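Local coordinates for protein periplasmic beta-glucosidase (Pseudomonas aeruginosa, PDB 6R5T) that probably hydrolyses terminal, non-reducing beta-D-glucosyl residues with release of beta-D-glucose, as a family 3 glycoside hydrolase of the periplasm, at residues Q22-S27 with M38-A43; A281-N286 with D290-W295; K715-L720 with T725-F730. The protein carries 1 engineered substitution. All blocks are in the same frame, centred on the assembly; numbering follows the deposited sequence.

Contact 1: Q22-S27 with M38-A43; sequences QLRLVS and MADIRA
Arg24 and Asp40 make a salt bridge between the first strand of the parallel sheet in the N-terminal, TIM-barrel-like domain and the helix that follows it. Its short leg runs from Arg24 NH1 to Asp40 OD2, 2.8 Å apart, with an N-H...O angle of 161°. A second, weak leg joins Arg24 NH2 to the same Asp40 OD2 at 3.4 Å, so one carboxylate oxygen takes both terminal nitrogens and the pairing is not the two-oxygen, side-by-side kind. The planes fit this: guanidinium and carboxylate are turned 59° apart, and NH1 meets OD2 from above the carboxylate plane, while OD2 itself lies close to the guanidinium plane, at its edge. A water rests against the same oxygen, donating to Asp40 OD2 over 2.7 Å, and accepts a weak bond from Arg24 NH2. OD2 is therefore held from several directions.

The contact belongs to the beta-alpha-beta unit made of strand 24-26, helix 34-42 and strand 48-50, and it is a worked example of how a single long side chain can span a strand-to-helix gap. Arg24 has CG trans to the backbone N (chi1 -173°) and runs extended as far as NE, which carries the guanidinium out to the helix, where it meets the shorter Asp40 side chain at about a right angle. The charge has a second partner, since Arg24 NE is salt-bridged to Asp290, and NH1 also makes a weak bond to Lys45 O. With two carboxylates close by, the guanidinium would be expected to stay charged. Farther out, Met38 and Ile41 pack on Met61 of helix 55-65, and Val26 on Ile49. At the bridge itself, Asp40 CG lies 3.5 Å from Arg24 NH1 and Asp40 CB 3.7 Å from the same nitrogen.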
ATOM      1  N   GLN A  22      35.980   5.817 -19.471  1.00 14.43           N
ATOM      2  CA  GLN A  22      36.043   5.600 -18.006  1.00 15.28           C
ATOM      3  C   GLN A  22      34.646   5.377 -17.425  1.00 15.18           C
ATOM      4  O   GLN A  22      34.566   4.716 -16.362  1.00 16.33           O
ATOM      5  CB  GLN A  22      36.714   6.752 -17.296  1.00 14.74           C
ATOM      6  CG  GLN A  22      38.234   6.744 -17.585  1.00 14.75           C
ATOM      7  CD  GLN A  22      38.863   5.471 -17.093  1.00 15.29           C
ATOM      8  OE1 GLN A  22      38.825   5.198 -15.886  1.00 15.72           O
ATOM      9  NE2 GLN A  22      39.396   4.664 -18.006  1.00 14.84           N
ATOM     10  N   LEU A  23      33.618   5.856 -18.104  1.00 15.11           N
ATOM     11  CA  LEU A  23      32.243   5.833 -17.538  1.00 15.60           C
ATOM     12  C   LEU A  23      31.572   4.504 -17.865  1.00 16.39           C
ATOM     13  O   LEU A  23      30.434   4.279 -17.394  1.00 15.27           O
ATOM     14  CB  LEU A  23      31.440   7.008 -18.085  1.00 15.83           C
ATOM     15  CG  LEU A  23      32.128   8.377 -18.003  1.00 14.06           C
ATOM     16  CD1 LEU A  23      31.187   9.433 -18.499  1.00 14.95           C
ATOM     17  CD2 LEU A  23      32.641   8.674 -16.590  1.00 16.11           C
ATOM     18  N   ARG A  24      32.233   3.626 -18.603  1.00 14.58           N
ATOM     19  CA  ARG A  24      31.584   2.410 -19.111  1.00 14.95           C
ATOM     20  C   ARG A  24      31.857   1.251 -18.176  1.00 15.31           C
ATOM     21  O   ARG A  24      33.032   0.896 -17.960  1.00 16.58           O
ATOM     22  CB  ARG A  24      32.116   2.108 -20.502  1.00 17.37           C
ATOM     23  CG  ARG A  24      31.384   0.982 -21.174  1.00 19.61           C
ATOM     24  CD  ARG A  24      31.815   0.894 -22.615  1.00 21.94           C
ATOM     25  NE  ARG A  24      31.222  -0.235 -23.292  1.00 22.22           N
ATOM     26  CZ  ARG A  24      31.847  -1.038 -24.142  1.00 28.05           C
ATOM     27  NH1 ARG A  24      33.120  -0.840 -24.414  1.00 27.03           N
ATOM     28  NH2 ARG A  24      31.203  -2.046 -24.713  1.00 26.09           N
ATOM     29  N   LEU A  25      30.773   0.697 -17.596  1.00 14.69           N
ATOM     30  CA  LEU A  25      30.835  -0.461 -16.690  1.00 15.05           C
ATOM     31  C   LEU A  25      30.114  -1.618 -17.370  1.00 15.71           C
ATOM     32  O   LEU A  25      28.934  -1.479 -17.674  1.00 16.02           O
ATOM     33  CB  LEU A  25      30.146  -0.065 -15.393  1.00 15.19           C
ATOM     34  CG  LEU A  25      29.837  -1.187 -14.422  1.00 15.44           C
ATOM     35  CD1 LEU A  25      31.104  -1.844 -13.955  1.00 17.01           C
ATOM     36  CD2 LEU A  25      29.056  -0.618 -13.212  1.00 15.77           C
ATOM     37  N   VAL A  26      30.817  -2.711 -17.613  1.00 14.98           N
ATOM     38  CA  VAL A  26      30.250  -3.821 -18.418  1.00 16.56           C
ATOM     39  C   VAL A  26      30.585  -5.164 -17.792  1.00 16.79           C
ATOM     40  O   VAL A  26      31.512  -5.270 -17.008  1.00 17.79           O
ATOM     41  CB  VAL A  26      30.749  -3.774 -19.872  1.00 19.45           C
ATOM     42  CG1 VAL A  26      30.148  -2.624 -20.623  1.00 21.20           C
ATOM     43  CG2 VAL A  26      32.256  -3.716 -19.917  1.00 22.52           C
ATOM     44  N   SER A  27      29.819  -6.173 -18.199  1.00 19.02           N
ATOM     45  CA  SER A  27      30.054  -7.583 -17.806  1.00 19.43           C
ATOM     46  C   SER A  27      30.221  -8.400 -19.086  1.00 19.47           C
ATOM     47  O   SER A  27      29.580  -8.072 -20.086  1.00 20.29           O
ATOM     48  CB  SER A  27      28.921  -8.141 -17.000  1.00 22.34           C
ATOM     49  OG  SER A  27      27.698  -8.009 -17.702  1.00 24.16           O
ATOM     50  N   MET A  38      37.698  -7.524 -24.410  1.00 24.04           N
ATOM     51  CA  MET A  38      39.165  -7.431 -24.271  1.00 23.37           C
ATOM     52  C   MET A  38      39.706  -6.404 -25.277  1.00 21.74           C
ATOM     53  O   MET A  38      40.563  -5.600 -24.896  1.00 22.24           O
ATOM     54  CB  MET A  38      39.827  -8.776 -24.574  1.00 28.30           C
ATOM     55  CG  MET A  38      39.232  -9.956 -23.884  1.00 39.40           C
ATOM     56  SD  MET A  38      40.250 -10.444 -22.519  1.00 51.45           S
ATOM     57  CE  MET A  38      39.861  -9.021 -21.527  1.00 45.16           C
ATOM     58  N   ALA A  39      39.203  -6.371 -26.499  1.00 22.64           N
ATOM     59  CA  ALA A  39      39.667  -5.402 -27.526  1.00 23.77           C
ATOM     60  C   ALA A  39      39.284  -3.998 -27.067  1.00 22.21           C
ATOM     61  O   ALA A  39      40.076  -3.073 -27.211  1.00 22.82           O
ATOM     62  CB  ALA A  39      39.071  -5.704 -28.873  1.00 25.10           C
ATOM     63  N   ASP A  40      38.106  -3.855 -26.464  1.00 20.72           N
ATOM     64  CA  ASP A  40      37.666  -2.525 -25.991  1.00 20.56           C
ATOM     65  C   ASP A  40      38.541  -2.080 -24.836  1.00 18.35           C
ATOM     66  O   ASP A  40      38.843  -0.873 -24.757  1.00 19.35           O
ATOM     67  CB  ASP A  40      36.183  -2.510 -25.618  1.00 23.38           C
ATOM     68  CG  ASP A  40      35.248  -2.361 -26.802  1.00 30.75           C
ATOM     69  OD1 ASP A  40      35.732  -2.263 -27.951  1.00 34.05           O
ATOM     70  OD2 ASP A  40      34.023  -2.356 -26.568  1.00 35.68           O
ATOM     71  N   ILE A  41      38.940  -2.969 -23.940  1.00 19.63           N
ATOM     72  CA  ILE A  41      39.855  -2.589 -22.833  1.00 18.95           C
ATOM     73  C   ILE A  41      41.179  -2.094 -23.438  1.00 21.92           C
ATOM     74  O   ILE A  41      41.681  -1.052 -22.995  1.00 20.03           O
ATOM     75  CB  ILE A  41      40.083  -3.739 -21.857  1.00 19.73           C
ATOM     76  CG1 ILE A  41      38.778  -4.161 -21.163  1.00 18.61           C
ATOM     77  CG2 ILE A  41      41.199  -3.384 -20.896  1.00 19.84           C
ATOM     78  CD1 ILE A  41      38.899  -5.522 -20.496  1.00 20.57           C
ATOM     79  N   ARG A  42      41.697  -2.793 -24.445  1.00 22.46           N
ATOM     80  CA  ARG A  42      43.006  -2.422 -25.044  1.00 23.28           C
ATOM     81  C   ARG A  42      42.878  -1.033 -25.659  1.00 22.83           C
ATOM     82  O   ARG A  42      43.885  -0.338 -25.708  1.00 25.47           O
ATOM     83  CB  ARG A  42      43.440  -3.455 -26.088  1.00 23.43           C
ATOM     84  CG  ARG A  42      43.833  -4.818 -25.520  1.00 24.07           C
ATOM     85  CD  ARG A  42      44.514  -5.719 -26.577  1.00 25.40           C
ATOM     86  NE  ARG A  42      43.619  -6.150 -27.642  1.00 23.67           N
ATOM     87  CZ  ARG A  42      42.879  -7.266 -27.608  1.00 25.26           C
ATOM     88  NH1 ARG A  42      42.883  -8.055 -26.549  1.00 26.75           N
ATOM     89  NH2 ARG A  42      42.089  -7.566 -28.621  1.00 28.98           N
ATOM     90  N   ALA A  43      41.686  -0.648 -26.128  1.00 21.42           N
ATOM     91  CA  ALA A  43      41.397   0.629 -26.810  1.00 22.76           C
ATOM     92  C   ALA A  43      41.107   1.761 -25.812  1.00 22.77           C
ATOM     93  O   ALA A  43      40.849   2.863 -26.253  1.00 24.00           O
ATOM     94  CB  ALA A  43      40.241   0.406 -27.740  1.00 21.48           C
TER
HETATM   95  O   HOH W   1      32.285  -4.421 -26.997  1.00 49.01           O

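Contact 2: A281-N286 with D290-W295; sequences AGVDMN and DLYSTW
The loop from helix 271-281 into strand 286-287, the last strand of the TIM-barrel-like domain, packs on the start of helix 291-301. Gly282, with positive phi, is the C-prime residue of the Schellman motif that ends the earlier helix, and the chain then runs along the Tyr292 side chain. Tyr292 OH donates to Val283 O over 2.8 Å, from above that carbonyl's plane, while Val283 CB lies 3.4 Å from the same hydroxyl. Over one face of the Tyr292 ring sits Asn286 CB, a CH-pi contact 3.7 Å from the centroid. A chi1 of 174° swings Asn286 CG anti to the backbone N and directs OD1 to the first turn of the helix, where Tyr292 N donates to it over 2.9 Å at 171°. One water also donates to Asn286 OD1 and accepts from Ser293 N; another links Asn286 O with Asp290 N and Asp290 OD1. The Asp290 carboxylate turns to Arg24 and His32. The Asn286 amide is thus gripped at both ends, OD1 by Tyr292 N and a water, ND2 by Asp289, and the ring is held by its hydroxyl bond and by CB over a face, whereas buried Asp284 O, beside Tyr292 CE2, lacks a hydrogen-bond partner.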
ATOM      1  N   ALA A 281      21.604  14.587 -14.502  1.00 15.29           N
ATOM      2  CA  ALA A 281      21.037  14.344 -13.173  1.00 16.01           C
ATOM      3  C   ALA A 281      22.107  14.047 -12.141  1.00 15.65           C
ATOM      4  O   ALA A 281      21.942  14.432 -10.978  1.00 17.20           O
ATOM      5  CB  ALA A 281      20.004  13.250 -13.242  1.00 16.06           C
ATOM      6  N   GLY A 282      23.197  13.447 -12.580  1.00 15.82           N
ATOM      7  CA  GLY A 282      24.326  13.126 -11.703  1.00 15.45           C
ATOM      8  C   GLY A 282      24.716  11.664 -11.712  1.00 14.45           C
ATOM      9  O   GLY A 282      25.431  11.268 -10.773  1.00 17.57           O
ATOM     10  N   VAL A 283      24.355  10.897 -12.742  1.00 14.24           N
ATOM     11  CA  VAL A 283      24.813   9.490 -12.863  1.00 14.03           C
ATOM     12  C   VAL A 283      26.189   9.486 -13.544  1.00 15.75           C
ATOM     13  O   VAL A 283      26.274  10.012 -14.670  1.00 16.78           O
ATOM     14  CB  VAL A 283      23.812   8.653 -13.647  1.00 15.48           C
ATOM     15  CG1 VAL A 283      24.358   7.271 -13.877  1.00 17.08           C
ATOM     16  CG2 VAL A 283      22.468   8.595 -12.941  1.00 15.07           C
ATOM     17  N   ASP A 284      27.206   8.992 -12.862  1.00 13.91           N
ATOM     18  CA  ASP A 284      28.598   9.040 -13.397  1.00 15.25           C
ATOM     19  C   ASP A 284      28.875   7.856 -14.306  1.00 17.11           C
ATOM     20  O   ASP A 284      29.462   8.033 -15.402  1.00 17.02           O
ATOM     21  CB  ASP A 284      29.628   9.054 -12.276  1.00 15.08           C
ATOM     22  CG  ASP A 284      29.584  10.264 -11.381  1.00 16.60           C
ATOM     23  OD1 ASP A 284      29.082  11.382 -11.812  1.00 17.69           O
ATOM     24  OD2 ASP A 284      30.053  10.124 -10.254  1.00 17.69           O
ATOM     25  N   MET A 285      28.503   6.666 -13.881  1.00 16.68           N
ATOM     26  CA  MET A 285      28.957   5.450 -14.565  1.00 16.68           C
ATOM     27  C   MET A 285      27.717   4.703 -15.048  1.00 18.56           C
ATOM     28  O   MET A 285      26.667   4.589 -14.318  1.00 17.43           O
ATOM     29  CB  MET A 285      29.868   4.656 -13.624  1.00 17.74           C
ATOM     30  CG  MET A 285      30.179   3.296 -14.060  1.00 18.29           C
ATOM     31  SD  MET A 285      31.628   2.744 -13.048  1.00 19.94           S
ATOM     32  CE  MET A 285      32.952   2.974 -14.251  1.00 18.52           C
ATOM     33  N   ASN A 286      27.789   4.265 -16.287  1.00 16.62           N
ATOM     34  CA  ASN A 286      26.685   3.651 -17.056  1.00 17.10           C
ATOM     35  C   ASN A 286      26.863   2.141 -17.100  1.00 18.11           C
ATOM     36  O   ASN A 286      27.811   1.644 -17.749  1.00 17.95           O
ATOM     37  CB  ASN A 286      26.710   4.311 -18.430  1.00 19.07           C
ATOM     38  CG  ASN A 286      25.779   3.775 -19.488  1.00 20.10           C
ATOM     39  OD1 ASN A 286      26.176   3.801 -20.675  1.00 22.06           O
ATOM     40  ND2 ASN A 286      24.571   3.373 -19.096  1.00 17.14           N
ATOM     41  N   ASP A 290      25.568   0.747 -22.568  1.00 18.44           N
ATOM     42  CA  ASP A 290      26.506   1.478 -23.452  1.00 19.80           C
ATOM     43  C   ASP A 290      25.920   2.760 -24.021  1.00 18.52           C
ATOM     44  O   ASP A 290      26.505   3.296 -24.949  1.00 18.74           O
ATOM     45  CB  ASP A 290      27.013   0.561 -24.562  1.00 21.00           C
ATOM     46  CG  ASP A 290      28.005  -0.456 -24.056  1.00 23.26           C
ATOM     47  OD1 ASP A 290      28.488  -0.329 -22.919  1.00 22.45           O
ATOM     48  OD2 ASP A 290      28.266  -1.393 -24.814  1.00 23.85           O
ATOM     49  N   LEU A 291      24.867   3.308 -23.432  1.00 17.22           N
ATOM     50  CA  LEU A 291      24.291   4.548 -23.982  1.00 16.14           C
ATOM     51  C   LEU A 291      25.298   5.687 -23.848  1.00 16.57           C
ATOM     52  O   LEU A 291      25.348   6.518 -24.755  1.00 15.37           O
ATOM     53  CB  LEU A 291      22.975   4.892 -23.281  1.00 17.46           C
ATOM     54  CG  LEU A 291      21.737   4.438 -24.038  1.00 19.19           C
ATOM     55  CD1 LEU A 291      21.742   2.950 -24.244  1.00 21.85           C
ATOM     56  CD2 LEU A 291      20.461   4.853 -23.322  1.00 19.81           C
ATOM     57  N   TYR A 292      26.078   5.744 -22.772  1.00 16.74           N
ATOM     58  CA  TYR A 292      27.007   6.876 -22.583  1.00 15.59           C
ATOM     59  C   TYR A 292      28.045   6.884 -23.728  1.00 17.62           C
ATOM     60  O   TYR A 292      28.295   7.945 -24.313  1.00 15.75           O
ATOM     61  CB  TYR A 292      27.716   6.843 -21.237  1.00 16.42           C
ATOM     62  CG  TYR A 292      26.948   7.422 -20.071  1.00 15.73           C
ATOM     63  CD1 TYR A 292      25.562   7.507 -20.086  1.00 16.50           C
ATOM     64  CD2 TYR A 292      27.609   7.812 -18.930  1.00 15.18           C
ATOM     65  CE1 TYR A 292      24.878   8.058 -19.013  1.00 18.47           C
ATOM     66  CE2 TYR A 292      26.939   8.357 -17.843  1.00 15.58           C
ATOM     67  CZ  TYR A 292      25.573   8.504 -17.903  1.00 15.36           C
ATOM     68  OH  TYR A 292      24.884   9.023 -16.852  1.00 17.26           O
ATOM     69  N   SER A 293      28.656   5.742 -24.003  1.00 17.63           N
ATOM     70  CA  SER A 293      29.667   5.663 -25.078  1.00 19.57           C
ATOM     71  C   SER A 293      29.029   5.960 -26.430  1.00 20.39           C
ATOM     72  O   SER A 293      29.705   6.523 -27.297  1.00 21.24           O
ATOM     73  CB  SER A 293      30.308   4.325 -25.072  1.00 20.98           C
ATOM     74  OG  SER A 293      31.126   4.175 -23.913  1.00 23.89           O
ATOM     75  N   THR A 294      27.770   5.592 -26.636  1.00 19.58           N
ATOM     76  CA  THR A 294      27.087   5.767 -27.943  1.00 19.53           C
ATOM     77  C   THR A 294      26.716   7.237 -28.145  1.00 20.16           C
ATOM     78  O   THR A 294      26.788   7.734 -29.271  1.00 20.55           O
ATOM     79  CB  THR A 294      25.851   4.862 -28.031  1.00 21.41           C
ATOM     80  OG1 THR A 294      26.251   3.506 -27.801  1.00 19.37           O
ATOM     81  CG2 THR A 294      25.096   5.022 -29.338  1.00 20.84           C
ATOM     82  N   TRP A 295      26.283   7.950 -27.098  1.00 17.49           N
ATOM     83  CA  TRP A 295      25.589   9.236 -27.285  1.00 17.32           C
ATOM     84  C   TRP A 295      26.312  10.429 -26.679  1.00 16.12           C
ATOM     85  O   TRP A 295      25.988  11.539 -27.086  1.00 17.07           O
ATOM     86  CB  TRP A 295      24.147   9.176 -26.735  1.00 16.31           C
ATOM     87  CG  TRP A 295      23.350   8.220 -27.530  1.00 16.93           C
ATOM     88  CD1 TRP A 295      22.962   6.983 -27.148  1.00 18.38           C
ATOM     89  CD2 TRP A 295      22.870   8.391 -28.878  1.00 19.34           C
ATOM     90  NE1 TRP A 295      22.218   6.400 -28.127  1.00 18.89           N
ATOM     91  CE2 TRP A 295      22.159   7.221 -29.206  1.00 19.66           C
ATOM     92  CE3 TRP A 295      22.935   9.420 -29.821  1.00 20.57           C
ATOM     93  CZ2 TRP A 295      21.545   7.026 -30.451  1.00 21.24           C
ATOM     94  CZ3 TRP A 295      22.312   9.226 -31.052  1.00 21.22           C
ATOM     95  CH2 TRP A 295      21.639   8.048 -31.352  1.00 22.70           C
TER
HETATM   96  O   HOH W   2      28.715   3.399 -21.902  1.00 19.77           O
HETATM   97  O   HOH W   3      27.597   0.397 -20.403  1.00 21.59           O

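Contact 3: K715-L720 with T725-F730; sequences KVFVGL and TESRSF
Val716 and Arg728 face each other as a hydrogen-bonded pair in the close-knit part of this contact. Val716 N donates to Arg728 O over 2.8 Å, nearly straight at 169°, and Arg728 N returns a bond to Val716 O at 2.9 Å. Two residues on, Val718 and Glu726 repeat the exchange with slightly longer bonds. Alongside these bonds the backbones come close enough for CA-H...O contacts, the shortest from Ser727 CA to Val716 O at 3.0 Å. Val716, Val718 and Phe730 are buried: Val716 CG2 lies in the plane of the Phe730 ring, 3.6 Å from CE1 at its edge. The ring reaches there because Phe730 CG stands between the backbone N and carbonyl carbon (chi1 71°), which swings the ring across toward Val716 on the neighbouring strand.

These strands, 712-719 and 725-732, form an antiparallel beta hairpin of the fibronectin type III-like region, with their directions 153° apart, and strand 651-660 flanks the first of them, so the hairpin continues a larger sheet.

The opposite face, bearing Lys715, Phe717, Ser727 and Ser729, is only partly covered. Here Ser727 CB sits over the Phe717 ring, a CH-pi contact 3.9 Å from the centroid, and Thr725 OG1 approaches Phe717 CD2 obliquely at 3.5 Å. Lys671 adds a cation-pi contact to that ring. Lys715 brushes Ser729 OG with its CG, but its extended chain then leads away; the serine hydroxyl bonds to Glu713. Glu726 and Arg728 are the exposed residues of the valine face, though Glu726 OE2 bonds to Leu624 N and Arg728 touches Leu624.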
ATOM      1  N   LYS A 715       8.292  10.094  25.955  1.00 15.12           N
ATOM      2  CA  LYS A 715       8.092   8.834  26.682  1.00 15.58           C
ATOM      3  C   LYS A 715       9.199   7.903  26.232  1.00 13.46           C
ATOM      4  O   LYS A 715       9.460   7.770  25.007  1.00 14.26           O
ATOM      5  CB  LYS A 715       6.721   8.203  26.385  1.00 17.19           C
ATOM      6  CG  LYS A 715       5.544   9.048  26.798  1.00 21.65           C
ATOM      7  CD  LYS A 715       4.209   8.325  26.600  1.00 27.06           C
ATOM      8  CE  LYS A 715       3.218   8.838  27.623  1.00 37.54           C
ATOM      9  NZ  LYS A 715       1.874   8.253  27.438  1.00 40.66           N
ATOM     10  N   VAL A 716       9.851   7.283  27.190  1.00 12.43           N
ATOM     11  CA  VAL A 716      10.961   6.335  27.006  1.00 13.15           C
ATOM     12  C   VAL A 716      10.424   4.965  27.354  1.00 15.23           C
ATOM     13  O   VAL A 716       9.930   4.777  28.468  1.00 15.85           O
ATOM     14  CB  VAL A 716      12.176   6.697  27.889  1.00 13.33           C
ATOM     15  CG1 VAL A 716      13.275   5.692  27.653  1.00 15.19           C
ATOM     16  CG2 VAL A 716      12.662   8.110  27.616  1.00 16.54           C
ATOM     17  N   PHE A 717      10.466   4.029  26.406  1.00 14.19           N
ATOM     18  CA  PHE A 717       9.972   2.646  26.595  1.00 15.45           C
ATOM     19  C   PHE A 717      11.152   1.695  26.538  1.00 16.48           C
ATOM     20  O   PHE A 717      12.047   1.874  25.693  1.00 16.36           O
ATOM     21  CB  PHE A 717       9.034   2.186  25.497  1.00 17.73           C
ATOM     22  CG  PHE A 717       7.829   3.030  25.295  1.00 16.94           C
ATOM     23  CD1 PHE A 717       7.923   4.196  24.580  1.00 17.23           C
ATOM     24  CD2 PHE A 717       6.600   2.608  25.773  1.00 18.28           C
ATOM     25  CE1 PHE A 717       6.779   4.923  24.353  1.00 18.21           C
ATOM     26  CE2 PHE A 717       5.464   3.371  25.572  1.00 20.67           C
ATOM     27  CZ  PHE A 717       5.579   4.554  24.893  1.00 20.39           C
ATOM     28  N   VAL A 718      11.213   0.767  27.480  1.00 14.17           N
ATOM     29  CA  VAL A 718      12.209  -0.317  27.423  1.00 14.86           C
ATOM     30  C   VAL A 718      11.511  -1.652  27.532  1.00 14.18           C
ATOM     31  O   VAL A 718      10.509  -1.763  28.255  1.00 14.95           O
ATOM     32  CB  VAL A 718      13.303  -0.116  28.499  1.00 20.28           C
ATOM     33  CG1 VAL A 718      14.240  -1.282  28.492  1.00 23.91           C
ATOM     34  CG2 VAL A 718      14.065   1.178  28.217  1.00 23.33           C
ATOM     35  N   GLY A 719      12.004  -2.616  26.790  1.00 14.27           N
ATOM     36  CA  GLY A 719      11.531  -3.998  26.907  1.00 13.76           C
ATOM     37  C   GLY A 719      12.309  -4.913  25.979  1.00 12.67           C
ATOM     38  O   GLY A 719      13.271  -4.493  25.320  1.00 13.05           O
ATOM     39  N   LEU A 720      11.915  -6.180  26.000  1.00 12.71           N
ATOM     40  CA  LEU A 720      12.581  -7.223  25.171  1.00 12.57           C
ATOM     41  C   LEU A 720      11.878  -7.459  23.831  1.00 13.78           C
ATOM     42  O   LEU A 720      12.341  -8.309  23.058  1.00 14.05           O
ATOM     43  CB  LEU A 720      12.649  -8.502  26.009  1.00 14.52           C
ATOM     44  CG  LEU A 720      13.357  -8.350  27.339  1.00 15.40           C
ATOM     45  CD1 LEU A 720      13.454  -9.701  28.025  1.00 19.65           C
ATOM     46  CD2 LEU A 720      14.760  -7.753  27.204  1.00 16.71           C
ATOM     47  N   THR A 725       6.670  -3.626  26.685  1.00 16.77           N
ATOM     48  CA  THR A 725       7.498  -2.537  27.238  1.00 16.16           C
ATOM     49  C   THR A 725       6.808  -1.873  28.423  1.00 17.36           C
ATOM     50  O   THR A 725       5.597  -2.155  28.732  1.00 18.79           O
ATOM     51  CB  THR A 725       7.762  -1.448  26.193  1.00 15.99           C
ATOM     52  OG1 THR A 725       6.526  -0.864  25.788  1.00 18.52           O
ATOM     53  CG2 THR A 725       8.493  -1.953  24.965  1.00 16.13           C
ATOM     54  N   GLU A 726       7.581  -1.045  29.097  1.00 17.52           N
ATOM     55  CA  GLU A 726       6.993  -0.059  30.032  1.00 19.70           C
ATOM     56  C   GLU A 726       7.674   1.267  29.773  1.00 19.45           C
ATOM     57  O   GLU A 726       8.806   1.292  29.184  1.00 16.59           O
ATOM     58  CB  GLU A 726       7.145  -0.500  31.470  1.00 21.57           C
ATOM     59  CG  GLU A 726       8.564  -0.562  31.918  1.00 21.70           C
ATOM     60  CD  GLU A 726       8.729  -1.342  33.204  1.00 26.67           C
ATOM     61  OE1 GLU A 726       8.171  -2.457  33.284  1.00 27.00           O
ATOM     62  OE2 GLU A 726       9.485  -0.857  34.056  1.00 27.04           O
ATOM     63  N   SER A 727       7.003   2.334  30.213  1.00 19.59           N
ATOM     64  CA  SER A 727       7.519   3.686  29.932  1.00 17.79           C
ATOM     65  C   SER A 727       7.707   4.557  31.159  1.00 18.91           C
ATOM     66  O   SER A 727       7.065   4.341  32.204  1.00 18.92           O
ATOM     67  CB  SER A 727       6.730   4.386  28.895  1.00 21.28           C
ATOM     68  OG  SER A 727       5.488   4.781  29.353  1.00 25.11           O
ATOM     69  N   ARG A 728       8.646   5.479  31.014  1.00 16.26           N
ATOM     70  CA  ARG A 728       8.756   6.655  31.916  1.00 17.09           C
ATOM     71  C   ARG A 728       8.890   7.892  31.052  1.00 17.18           C
ATOM     72  O   ARG A 728       9.402   7.793  29.921  1.00 18.17           O
ATOM     73  CB  ARG A 728      10.015   6.570  32.770  1.00 19.80           C
ATOM     74  CG  ARG A 728      10.058   5.349  33.668  1.00 27.02           C
ATOM     75  CD  ARG A 728       8.985   5.409  34.704  1.00 30.16           C
ATOM     76  NE  ARG A 728       9.466   6.055  35.895  1.00 42.54           N
ATOM     77  CZ  ARG A 728       8.720   6.213  36.996  1.00 51.02           C
ATOM     78  NH1 ARG A 728       9.227   6.796  38.073  1.00 51.46           N
ATOM     79  NH2 ARG A 728       7.461   5.808  37.007  1.00 50.37           N
ATOM     80  N   SER A 729       8.486   9.034  31.588  1.00 16.96           N
ATOM     81  CA  SER A 729       8.489  10.279  30.805  1.00 16.67           C
ATOM     82  C   SER A 729       9.540  11.263  31.312  1.00 17.31           C
ATOM     83  O   SER A 729       9.857  11.250  32.494  1.00 17.54           O
ATOM     84  CB  SER A 729       7.139  10.920  30.796  1.00 17.35           C
ATOM     85  OG  SER A 729       6.254  10.062  30.084  1.00 21.03           O
ATOM     86  N   PHE A 730      10.014  12.096  30.410  1.00 17.05           N
ATOM     87  CA  PHE A 730      10.765  13.305  30.800  1.00 15.66           C
ATOM     88  C   PHE A 730      10.258  14.464  29.962  1.00 16.98           C
ATOM     89  O   PHE A 730       9.545  14.289  28.975  1.00 16.97           O
ATOM     90  CB  PHE A 730      12.264  13.094  30.674  1.00 15.76           C
ATOM     91  CG  PHE A 730      12.761  13.003  29.255  1.00 16.24           C
ATOM     92  CD1 PHE A 730      12.783  11.780  28.608  1.00 16.38           C
ATOM     93  CD2 PHE A 730      13.226  14.112  28.576  1.00 15.54           C
ATOM     94  CE1 PHE A 730      13.235  11.680  27.309  1.00 16.46           C
ATOM     95  CE2 PHE A 730      13.667  14.011  27.272  1.00 16.47           C
ATOM     96  CZ  PHE A 730      13.674  12.782  26.647  1.00 15.82           C
TER

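In the fold
Contacts 1 and 2 work as neighbours within the N-terminal domain, their centres 13 Å apart. They are joined directly by the salt bridge Arg24 NE to Asp290 OD1, 2.8 Å, and by a probable backbone hydrogen bond of 2.9 Å between Leu23 O and Asn286 N, which sets the first strand of the sheet beside the last. Neither touches the bound sugar: the side chain of Arg24 lies about 14 Å from a galactose, and that of Asn286 about 12 Å from a glucose. Contact 3 is remote, its centre 57 Å from contact 1 and 51 Å from contact 2, on the opposite side of the chain's centre; its Lys715 side chain is about 9 Å from the magnesium ion bound at Asp661 and Val663.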